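Side-chain contacts in eukaryotic peptide chain release factor GTP-binding subunit (Schizosaccharomyces pombe, PDB 1R5B), which is a GTP-binding translation release factor of the eRF3 type, with an elongation factor Tu-like P-loop domain: residues Gly50-Ala54 with Gly55-Leu59; Val174-Thr178 with Gln179-His183; Pro254-Leu257 with Glu258-Ser262. One frame throughout, in Å; residues are numbered along the deposited sequence.

Interaction 1 of 3, residues Gly50-Ala54 with Gly55-Leu59; sequences GHVDA and GKSTL
Lys56 and Gly50 meet across the loop that joins strand 42-50 to helix 56-66. The side chain of Lys56 folds back over the start of the loop. Its CG sits between the backbone N and the carbonyl carbon (chi1 73°). Beyond CG the chain is extended, and this carries it along the Gly50 peptide. The van der Waals contacts come first. Lys56 CD lies 3.5 Å from Gly50 O, and Lys56 CE comes to 3.3 Å from the same oxygen. The backbone angles of Gly50 by themselves call for glycine. The side chain of Lys56 also touches Val151 of strand 147-153. Val52 CG1 makes only a loose approach to the hydroxyl of Ser57, at 4.4 Å from OG.

The hydrogen bonds are of two kinds. At the tip, Lys56 NZ gives a weak bond to Gly50 O. It gives a second one, 2.9 Å from NZ, to water 1. That water also accepts from Gly50 N, so it bridges the amine and the backbone. Within the loop, Asp53 N donates to His51 ND1 at 3.1 Å. The bond is almost straight (177°) and lies close to the ring plane, which helps to fix the turn of the imidazole. Ala54 N closes the turn on His51 O. The carbonyl of Asp53 is held from outside by Lys190 NZ.

Gly55 is the N-cap of the helix. Its positive phi (95°) suits glycine, and its O accepts from Leu59 N at 3.0 Å. The sequence and the strand-loop-helix order are consistent with a P-loop (Walker A motif). The amine of Lys56 is held here by one weak bond and one water. It could probably exchange these for an anion bound in the loop, as in related P-loop proteins.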
loop_
_atom_site.group_PDB
_atom_site.type_symbol
_atom_site.label_atom_id
_atom_site.label_comp_id
_atom_site.label_asym_id
_atom_site.label_seq_id
_atom_site.Cartn_x
_atom_site.Cartn_y
_atom_site.Cartn_z
ATOM N N GLY A 50 -5.436 9.289 -20.755
ATOM C CA GLY A 50 -6.573 9.191 -21.656
ATOM C C GLY A 50 -6.778 10.451 -22.452
ATOM O O GLY A 50 -6.019 11.410 -22.322
ATOM N N HIS A 51 -7.802 10.440 -23.297
ATOM C CA HIS A 51 -8.144 11.607 -24.110
ATOM C C HIS A 51 -8.863 12.643 -23.247
ATOM O O HIS A 51 -9.555 12.294 -22.294
ATOM C CB HIS A 51 -9.020 11.185 -25.299
ATOM C CG HIS A 51 -9.051 12.179 -26.415
ATOM N ND1 HIS A 51 -9.635 13.420 -26.293
ATOM C CD2 HIS A 51 -8.581 12.108 -27.684
ATOM C CE1 HIS A 51 -9.521 14.075 -27.435
ATOM N NE2 HIS A 51 -8.886 13.300 -28.296
ATOM N N VAL A 52 -8.698 13.915 -23.590
ATOM C CA VAL A 52 -9.364 15.009 -22.872
ATOM C C VAL A 52 -10.873 14.816 -22.842
ATOM O O VAL A 52 -11.526 15.136 -21.851
ATOM C CB VAL A 52 -9.126 16.411 -23.511
ATOM C CG1 VAL A 52 -9.199 17.509 -22.422
ATOM C CG2 VAL A 52 -7.804 16.488 -24.283
ATOM N N ASP A 53 -11.419 14.312 -23.945
ATOM C CA ASP A 53 -12.861 14.184 -24.116
ATOM C C ASP A 53 -13.394 12.909 -23.482
ATOM O O ASP A 53 -14.600 12.770 -23.286
ATOM C CB ASP A 53 -13.217 14.215 -25.605
ATOM C CG ASP A 53 -12.827 15.521 -26.270
ATOM O OD1 ASP A 53 -12.902 16.581 -25.605
ATOM O OD2 ASP A 53 -12.439 15.584 -27.454
ATOM N N ALA A 54 -12.494 11.980 -23.173
ATOM C CA ALA A 54 -12.861 10.725 -22.530
ATOM C C ALA A 54 -13.228 10.920 -21.049
ATOM O O ALA A 54 -13.807 10.035 -20.413
ATOM C CB ALA A 54 -11.715 9.716 -22.673
ATOM N N GLY A 55 -12.851 12.073 -20.502
ATOM C CA GLY A 55 -13.276 12.465 -19.177
ATOM C C GLY A 55 -12.314 12.127 -18.060
ATOM O O GLY A 55 -12.744 11.990 -16.930
ATOM N N LYS A 56 -11.019 12.022 -18.347
ATOM C CA LYS A 56 -10.040 11.800 -17.283
ATOM C C LYS A 56 -9.999 12.988 -16.320
ATOM O O LYS A 56 -9.672 12.834 -15.135
ATOM C CB LYS A 56 -8.637 11.541 -17.849
ATOM C CG LYS A 56 -7.955 12.767 -18.420
ATOM C CD LYS A 56 -6.594 12.435 -18.980
ATOM C CE LYS A 56 -6.094 13.559 -19.884
ATOM N NZ LYS A 56 -4.641 13.424 -20.173
ATOM N N SER A 57 -10.315 14.166 -16.845
ATOM C CA SER A 57 -10.265 15.401 -16.077
ATOM C C SER A 57 -11.536 15.549 -15.244
ATOM O O SER A 57 -11.470 16.030 -14.117
ATOM C CB SER A 57 -10.069 16.616 -17.002
ATOM O OG SER A 57 -9.375 16.266 -18.212
ATOM N N THR A 58 -12.688 15.129 -15.772
ATOM C CA THR A 58 -13.927 15.159 -14.969
ATOM C C THR A 58 -14.019 14.001 -13.940
ATOM O O THR A 58 -14.808 14.071 -13.002
ATOM C CB THR A 58 -15.227 15.279 -15.858
ATOM O OG1 THR A 58 -16.246 14.371 -15.409
ATOM C CG2 THR A 58 -14.994 14.891 -17.318
ATOM N N LEU A 59 -13.208 12.951 -14.116
ATOM C CA LEU A 59 -13.086 11.874 -13.139
ATOM C C LEU A 59 -12.292 12.338 -11.915
ATOM O O LEU A 59 -12.691 12.088 -10.783
ATOM C CB LEU A 59 -12.394 10.661 -13.763
ATOM C CG LEU A 59 -12.323 9.399 -12.904
ATOM C CD1 LEU A 59 -13.707 8.865 -12.566
ATOM C CD2 LEU A 59 -11.521 8.345 -13.614
HETATM O O HOH W 1 -2.868 11.275 -21.107
#

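Interaction 2 of 3, residues Val174-Thr178 with Gln179-His183; sequences VLART and QGINH
Ala176 O and Ile181 N close the end of helix 169-178 with a bond of 3.0 Å. Inside it, Gly180 N donates to Arg177 O, also at 3.0 Å. This donor stands well above the carbonyl plane, 61° out of it, although its N-H points fairly straight at the oxygen. Gln179 N still keeps the helical partner, Leu175 O, at 3.0 Å. It has a weak second bond to Ala176 O, so that oxygen has two donors.

One turn back, Val174 O also takes two. Thr178 N and Thr178 OG1 reach it from opposite faces of its plane, with OG1 at 3.0 Å. With OG1 anti to its own carbonyl carbon (chi1 -63°), the hydroxyl is turned back toward the preceding turn and that acceptor.

Ala176 CB rests against Ile181 CB at 4.2 Å, just beside the bonded backbone pair. Arg177 bends at chi2 and chi3 and runs past Asn182. Its NE is satisfied by Ala218 O, and its guanidinium makes a cation-pi contact with Tyr220. Several backbone groups find partners outside: Gln144 NE2 for Gln179 O, Tyr220 OH for Ile181 O and Glu267 OE2 for Asn182 N.

Gly180, with its positive phi, is the C-prime residue of a Schellman motif. The motif ends the helix and turns the chain toward strand 184-189.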
loop_
_atom_site.group_PDB
_atom_site.type_symbol
_atom_site.label_atom_id
_atom_site.label_comp_id
_atom_site.label_asym_id
_atom_site.label_seq_id
_atom_site.Cartn_x
_atom_site.Cartn_y
_atom_site.Cartn_z
ATOM N N VAL A 174 1.136 3.040 -24.665
ATOM C CA VAL A 174 2.589 3.194 -24.688
ATOM C C VAL A 174 3.047 4.151 -23.567
ATOM O O VAL A 174 4.091 3.935 -22.938
ATOM C CB VAL A 174 3.071 3.702 -26.048
ATOM C CG1 VAL A 174 4.532 4.165 -25.992
ATOM C CG2 VAL A 174 2.893 2.605 -27.102
ATOM N N LEU A 175 2.248 5.176 -23.295
ATOM C CA LEU A 175 2.562 6.119 -22.235
ATOM C C LEU A 175 2.519 5.436 -20.873
ATOM O O LEU A 175 3.401 5.649 -20.058
ATOM C CB LEU A 175 1.607 7.313 -22.270
ATOM C CG LEU A 175 1.945 8.493 -21.358
ATOM C CD1 LEU A 175 3.302 9.079 -21.704
ATOM C CD2 LEU A 175 0.852 9.559 -21.466
ATOM N N ALA A 176 1.514 4.600 -20.633
ATOM C CA ALA A 176 1.406 3.905 -19.362
ATOM C C ALA A 176 2.613 2.987 -19.125
ATOM O O ALA A 176 3.136 2.913 -18.016
ATOM C CB ALA A 176 0.129 3.108 -19.299
ATOM N N ARG A 177 3.050 2.298 -20.176
ATOM C CA ARG A 177 4.220 1.439 -20.108
ATOM C C ARG A 177 5.478 2.279 -19.840
ATOM O O ARG A 177 6.280 1.938 -18.968
ATOM C CB ARG A 177 4.357 0.603 -21.398
ATOM C CG ARG A 177 4.941 -0.800 -21.219
ATOM C CD ARG A 177 4.289 -1.679 -20.113
ATOM N NE ARG A 177 3.651 -2.860 -20.663
ATOM C CZ ARG A 177 3.218 -3.911 -19.950
ATOM N NH1 ARG A 177 3.308 -3.962 -18.621
ATOM N NH2 ARG A 177 2.660 -4.931 -20.584
ATOM N N THR A 178 5.635 3.388 -20.555
ATOM C CA THR A 178 6.746 4.314 -20.303
ATOM C C THR A 178 6.772 4.871 -18.860
ATOM O O THR A 178 7.838 5.196 -18.345
ATOM C CB THR A 178 6.694 5.465 -21.307
ATOM O OG1 THR A 178 6.863 4.947 -22.630
ATOM C CG2 THR A 178 7.892 6.403 -21.146
ATOM N N GLN A 179 5.605 4.958 -18.216
ATOM C CA GLN A 179 5.484 5.434 -16.837
ATOM C C GLN A 179 5.648 4.314 -15.789
ATOM O O GLN A 179 5.400 4.539 -14.600
ATOM C CB GLN A 179 4.114 6.090 -16.625
ATOM C CG GLN A 179 3.905 7.365 -17.394
ATOM C CD GLN A 179 4.543 8.559 -16.713
ATOM O OE1 GLN A 179 4.052 9.028 -15.676
ATOM N NE2 GLN A 179 5.634 9.058 -17.291
ATOM N N GLY A 180 6.033 3.114 -16.225
ATOM C CA GLY A 180 6.327 2.024 -15.317
ATOM C C GLY A 180 5.084 1.329 -14.819
ATOM O O GLY A 180 5.159 0.537 -13.895
ATOM N N ILE A 181 3.947 1.600 -15.450
ATOM C CA ILE A 181 2.670 0.987 -15.063
ATOM C C ILE A 181 2.560 -0.382 -15.669
ATOM O O ILE A 181 2.245 -0.518 -16.845
ATOM C CB ILE A 181 1.436 1.833 -15.525
ATOM C CG1 ILE A 181 1.561 3.276 -15.044
ATOM C CG2 ILE A 181 0.143 1.193 -15.003
ATOM C CD1 ILE A 181 1.875 3.375 -13.562
ATOM N N ASN A 182 2.836 -1.390 -14.856
ATOM C CA ASN A 182 2.776 -2.784 -15.260
ATOM C C ASN A 182 1.479 -3.446 -14.834
ATOM O O ASN A 182 1.181 -4.566 -15.242
ATOM C CB ASN A 182 3.978 -3.539 -14.693
ATOM C CG ASN A 182 5.292 -3.042 -15.263
ATOM O OD1 ASN A 182 6.294 -2.944 -14.564
ATOM N ND2 ASN A 182 5.286 -2.716 -16.540
ATOM N N HIS A 183 0.708 -2.762 -14.006
ATOM C CA HIS A 183 -0.626 -3.219 -13.659
ATOM C C HIS A 183 -1.550 -2.039 -13.912
ATOM O O HIS A 183 -1.622 -1.105 -13.124
ATOM C CB HIS A 183 -0.666 -3.657 -12.204
ATOM C CG HIS A 183 -2.005 -4.133 -11.758
ATOM N ND1 HIS A 183 -3.022 -3.269 -11.427
ATOM C CD2 HIS A 183 -2.496 -5.380 -11.575
ATOM C CE1 HIS A 183 -4.082 -3.964 -11.055
ATOM N NE2 HIS A 183 -3.789 -5.247 -11.133
#

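Interaction 3 of 3, residues Pro254-Leu257 with Glu258-Ser262; sequences PSLL and EYLDS
Glu258 reaches back along the start of helix 256-262 to Ser255 and Pro254. Its CB touches the hydroxyl of Ser255, with CB and OG 3.2 Å apart. CG is anti to the backbone N (chi1 180°), and the chain stays extended beyond it. The side chain therefore runs toward the N-terminal end of the helix. CG passes Pro254 CB at 3.7 Å. CD lies closer to that same Pro254 CB, at 3.4 Å, so the carboxylate lies against the proline. At the tip the two oxygens part company. OE1 accepts a weak bond of 3.3 Å from Ser255 N. OE2 lies near Pro254 CB and forms a salt bridge with Arg242.

Ser255 returns the bond. Its OG accepts from Glu258 N at 3.2 Å. The two residues thus make a capping box, with Ser255 as the N-cap. Each side chain takes a backbone N-H at the first turn, where helical partners are lacking. Ser255 OG has a further hydrogen bond to Lys240 O, which ties the cap to the chain before the helix. The carboxylate lies at the N-terminal end, where the helix dipole would probably favour its negative charge.

Behind the cap the regular bonds begin. Tyr259 N donates to Ser255 O, and Leu260 N to Leu256 O.

The apolar face is made by leucines. Leu260 CD1 meets Leu256 CD1 at 3.9 Å, and Leu260 CD2 meets Leu257 CD2 at 4.0 Å. Both pairs cross obliquely. Leu256 also packs on Val187 and Met229 of the neighbouring strands. Pro254 and Tyr259 lie side by side, with Pro254 CG 4.1 Å from Tyr259 CB. Asp261 turns its OD1 to Thr118 OG1 and His120 N.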
loop_
_atom_site.group_PDB
_atom_site.type_symbol
_atom_site.label_atom_id
_atom_site.label_comp_id
_atom_site.label_asym_id
_atom_site.label_seq_id
_atom_site.Cartn_x
_atom_site.Cartn_y
_atom_site.Cartn_z
ATOM N N PRO A 254 -16.158 -3.970 -7.047
ATOM C CA PRO A 254 -15.982 -2.746 -6.267
ATOM C C PRO A 254 -16.042 -1.470 -7.109
ATOM O O PRO A 254 -15.835 -1.495 -8.325
ATOM C CB PRO A 254 -14.574 -2.930 -5.681
ATOM C CG PRO A 254 -13.844 -3.719 -6.693
ATOM C CD PRO A 254 -14.861 -4.588 -7.381
ATOM N N SER A 255 -16.322 -0.359 -6.435
ATOM C CA SER A 255 -16.195 0.969 -7.021
ATOM C C SER A 255 -14.728 1.287 -7.255
ATOM O O SER A 255 -13.853 0.649 -6.685
ATOM C CB SER A 255 -16.799 2.032 -6.104
ATOM O OG SER A 255 -15.976 2.256 -4.979
ATOM N N LEU A 256 -14.461 2.281 -8.089
ATOM C CA LEU A 256 -13.092 2.661 -8.373
ATOM C C LEU A 256 -12.326 2.910 -7.082
ATOM O O LEU A 256 -11.296 2.289 -6.862
ATOM C CB LEU A 256 -13.029 3.885 -9.278
ATOM C CG LEU A 256 -11.623 4.411 -9.545
ATOM C CD1 LEU A 256 -10.747 3.303 -10.098
ATOM C CD2 LEU A 256 -11.678 5.578 -10.507
ATOM N N LEU A 257 -12.835 3.796 -6.231
ATOM C CA LEU A 257 -12.115 4.165 -5.012
ATOM C C LEU A 257 -11.955 2.982 -4.058
ATOM O O LEU A 257 -10.963 2.885 -3.353
ATOM C CB LEU A 257 -12.791 5.330 -4.288
ATOM C CG LEU A 257 -12.716 6.692 -5.004
ATOM C CD1 LEU A 257 -13.349 7.734 -4.132
ATOM C CD2 LEU A 257 -11.306 7.100 -5.339
ATOM N N GLU A 258 -12.927 2.085 -4.055
ATOM C CA GLU A 258 -12.875 0.910 -3.210
ATOM C C GLU A 258 -11.723 0.005 -3.651
ATOM O O GLU A 258 -11.009 -0.550 -2.834
ATOM C CB GLU A 258 -14.201 0.172 -3.323
ATOM C CG GLU A 258 -14.324 -1.097 -2.509
ATOM C CD GLU A 258 -15.670 -1.768 -2.710
ATOM O OE1 GLU A 258 -16.619 -1.098 -3.187
ATOM O OE2 GLU A 258 -15.770 -2.973 -2.389
ATOM N N TYR A 259 -11.567 -0.142 -4.956
ATOM C CA TYR A 259 -10.477 -0.908 -5.536
ATOM C C TYR A 259 -9.108 -0.223 -5.308
ATOM O O TYR A 259 -8.132 -0.887 -4.964
ATOM C CB TYR A 259 -10.722 -1.120 -7.035
ATOM C CG TYR A 259 -9.605 -1.869 -7.667
ATOM C CD1 TYR A 259 -9.515 -3.254 -7.528
ATOM C CD2 TYR A 259 -8.594 -1.203 -8.348
ATOM C CE1 TYR A 259 -8.463 -3.957 -8.079
ATOM C CE2 TYR A 259 -7.525 -1.908 -8.896
ATOM C CZ TYR A 259 -7.468 -3.273 -8.751
ATOM O OH TYR A 259 -6.430 -3.970 -9.287
ATOM N N LEU A 260 -9.042 1.087 -5.523
ATOM C CA LEU A 260 -7.816 1.861 -5.302
ATOM C C LEU A 260 -7.345 1.755 -3.839
ATOM O O LEU A 260 -6.151 1.744 -3.557
ATOM C CB LEU A 260 -8.049 3.331 -5.643
ATOM C CG LEU A 260 -7.524 3.946 -6.953
ATOM C CD1 LEU A 260 -7.406 2.949 -8.067
ATOM C CD2 LEU A 260 -8.406 5.146 -7.361
ATOM N N ASP A 261 -8.302 1.641 -2.921
ATOM C CA ASP A 261 -8.002 1.599 -1.506
ATOM C C ASP A 261 -7.271 0.333 -1.066
ATOM O O ASP A 261 -6.343 0.412 -0.287
ATOM C CB ASP A 261 -9.286 1.760 -0.686
ATOM C CG ASP A 261 -9.006 1.915 0.788
ATOM O OD1 ASP A 261 -8.396 2.928 1.166
ATOM O OD2 ASP A 261 -9.347 1.074 1.642
ATOM N N SER A 262 -7.704 -0.823 -1.545
ATOM C CA SER A 262 -7.155 -2.107 -1.087
ATOM C C SER A 262 -6.217 -2.777 -2.112
ATOM O O SER A 262 -5.648 -3.823 -1.837
ATOM C CB SER A 262 -8.301 -3.058 -0.730
ATOM O OG SER A 262 -9.173 -3.206 -1.835
#

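All three interactions belong to the GTP-binding domain. Their centres are 18 to 20 Å apart. Interaction 1 holds the likely P-loop. Interaction 2 does not touch it; their nearest atoms are about 6 Å apart. Leu175 and Ala176 instead pack on Ile49 of strand 42-50, which leads into that loop. Interaction 3 does touch interaction 1, by packing of Leu59 CD2 on Leu256 CD2 at 4.2 Å. This joins helix 56-66 to helix 256-262 by an apolar contact. Interactions 2 and 3 meet at His183 and Tyr259. His183 CE1 and Tyr259 OH are 2.9 Å apart, unusually short, so the detail is doubtful. Tyr259 also packs on Val185 of strand 184-189, two residues after His183.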